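Local coordinates for hypothetical protein PH1819 (Pyrococcus horikoshii, PDB 2EEN) that is of unknown function but belongs to the CYTH family, whose characterised members act on triphosphates, so it probably binds such a substrate, and forms a dimer, at residues L171-L174 against L175-R178. Residues are numbered along the deposited sequence; the frame is centred on the assembly and turned at random.
Sequences LELL and LEKR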
loop_
_atom_site.group_PDB
_atom_site.type_symbol
_atom_site.label_atom_id
_atom_site.label_comp_id
_atom_site.label_asym_id
_atom_site.label_seq_id
_atom_site.Cartn_x
_atom_site.Cartn_y
_atom_site.Cartn_z
ATOM N N LEU A 171 -5.371 -17.992 9.412
ATOM C CA LEU A 171 -5.961 -16.935 10.223
ATOM C C LEU A 171 -7.301 -17.391 10.789
ATOM O O LEU A 171 -7.546 -17.274 11.989
ATOM C CB LEU A 171 -6.173 -15.668 9.390
ATOM C CG LEU A 171 -6.955 -14.548 10.085
ATOM C CD1 LEU A 171 -6.182 -14.071 11.305
ATOM C CD2 LEU A 171 -7.189 -13.398 9.113
ATOM N N GLU A 172 -8.163 -17.908 9.921
ATOM C CA GLU A 172 -9.480 -18.372 10.355
ATOM C C GLU A 172 -9.376 -19.502 11.367
ATOM O O GLU A 172 -10.133 -19.555 12.339
ATOM C CB GLU A 172 -10.295 -18.837 9.150
ATOM C CG GLU A 172 -10.740 -17.711 8.242
ATOM C CD GLU A 172 -11.441 -18.212 6.993
ATOM O OE1 GLU A 172 -10.786 -18.880 6.165
ATOM O OE2 GLU A 172 -12.651 -17.938 6.839
ATOM N N LEU A 173 -8.444 -20.412 11.126
ATOM C CA LEU A 173 -8.243 -21.540 12.016
ATOM C C LEU A 173 -7.766 -21.051 13.376
ATOM O O LEU A 173 -8.219 -21.538 14.412
ATOM C CB LEU A 173 -7.216 -22.505 11.412
ATOM C CG LEU A 173 -7.704 -23.221 10.152
ATOM C CD1 LEU A 173 -6.569 -24.016 9.547
ATOM C CD2 LEU A 173 -8.875 -24.136 10.494
ATOM N N LEU A 174 -6.860 -20.080 13.379
ATOM C CA LEU A 174 -6.364 -19.569 14.647
ATOM C C LEU A 174 -7.441 -18.770 15.374
ATOM O O LEU A 174 -7.531 -18.834 16.592
ATOM C CB LEU A 174 -5.105 -18.724 14.433
ATOM C CG LEU A 174 -3.856 -19.563 14.139
ATOM C CD1 LEU A 174 -2.785 -18.711 13.469
ATOM C CD2 LEU A 174 -3.341 -20.176 15.434
ATOM N N LEU A 175 -8.269 -18.040 14.634
ATOM C CA LEU A 175 -9.318 -17.245 15.271
ATOM C C LEU A 175 -10.349 -18.114 15.966
ATOM O O LEU A 175 -10.921 -17.726 16.993
ATOM C CB LEU A 175 -10.006 -16.344 14.243
ATOM C CG LEU A 175 -9.157 -15.157 13.780
ATOM C CD1 LEU A 175 -9.945 -14.325 12.778
ATOM C CD2 LEU A 175 -8.753 -14.310 14.981
ATOM N N GLU A 176 -10.583 -19.293 15.410
ATOM C CA GLU A 176 -11.544 -20.218 15.990
ATOM C C GLU A 176 -11.078 -20.659 17.371
ATOM O O GLU A 176 -11.891 -20.911 18.258
ATOM C CB GLU A 176 -11.695 -21.455 15.107
ATOM C CG GLU A 176 -12.422 -21.232 13.803
ATOM C CD GLU A 176 -12.543 -22.513 12.999
ATOM O OE1 GLU A 176 -12.954 -23.542 13.581
ATOM O OE2 GLU A 176 -12.235 -22.493 11.788
ATOM N N LYS A 177 -9.762 -20.741 17.542
ATOM C CA LYS A 177 -9.166 -21.180 18.797
ATOM C C LYS A 177 -8.901 -20.069 19.808
ATOM O O LYS A 177 -8.252 -20.291 20.829
ATOM C CB LYS A 177 -7.876 -21.945 18.492
ATOM C CG LYS A 177 -8.126 -23.219 17.697
ATOM C CD LYS A 177 -6.839 -23.891 17.270
ATOM C CE LYS A 177 -7.122 -25.174 16.503
ATOM N NZ LYS A 177 -7.801 -26.194 17.350
ATOM N N ARG A 178 -9.411 -18.875 19.522
ATOM C CA ARG A 178 -9.243 -17.735 20.416
ATOM C C ARG A 178 -10.215 -17.835 21.584
ATOM O O ARG A 178 -9.796 -17.548 22.727
ATOM C CB ARG A 178 -9.480 -16.429 19.654
ATOM C CG ARG A 178 -8.286 -15.976 18.838
ATOM C CD ARG A 178 -7.446 -14.985 19.627
ATOM N NE ARG A 178 -6.013 -15.202 19.454
ATOM C CZ ARG A 178 -5.081 -14.334 19.835
ATOM N NH1 ARG A 178 -5.433 -13.187 20.398
ATOM N NH2 ARG A 178 -3.796 -14.622 19.671
#
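The carbonyl oxygen of Leu171 accepts the amide of Leu175, Leu175 N lying 2.8 Å from Leu171 O with an N-H...O angle of 152°. This is the i to i+4 bond of an alpha helix, and Glu176 N repeats it on Glu172 O at 3.1 Å. At the C-terminal end of the helix the spacing shortens: Lys177 N makes a weak bond to Leu174 O, three residues back, and Arg178 N bonds Leu175 O over the same spacing. Leucine suits position 175 because its chain can lie back along the preceding turn. Leu175 CG, anti to its own carbonyl carbon (chi1 -73°), lies 3.2 Å from Leu171 O. On the apolar side, CD1 of Leu171 reaches CG of Leu175 at 4.0 Å. Replacing Leu175 by alanine removes CG and both methyls, and would probably strip CG and CD1 of Leu171 of their partner on the next turn, opening a gap there. Glu176, extended beyond CG, runs alongside Leu173, whose CD2 lies 4.0 Å from Glu176 OE2; that oxygen forms a salt bridge with Arg168 NH1, so a glutamate suits this exposed position, its carboxylate paired. Glu172 instead directs OE1 back to the amide of Ser169 near the start of the helix. The short C-terminal helix 170-176 thus lies against strand 102-117 of the antiparallel sheet, where Leu171, Leu174 and Arg178 meet Leu105 and Leu174 also meets Val107, while the buried Leu173 packs with Leu174 on Leu130 in a neighbouring loop.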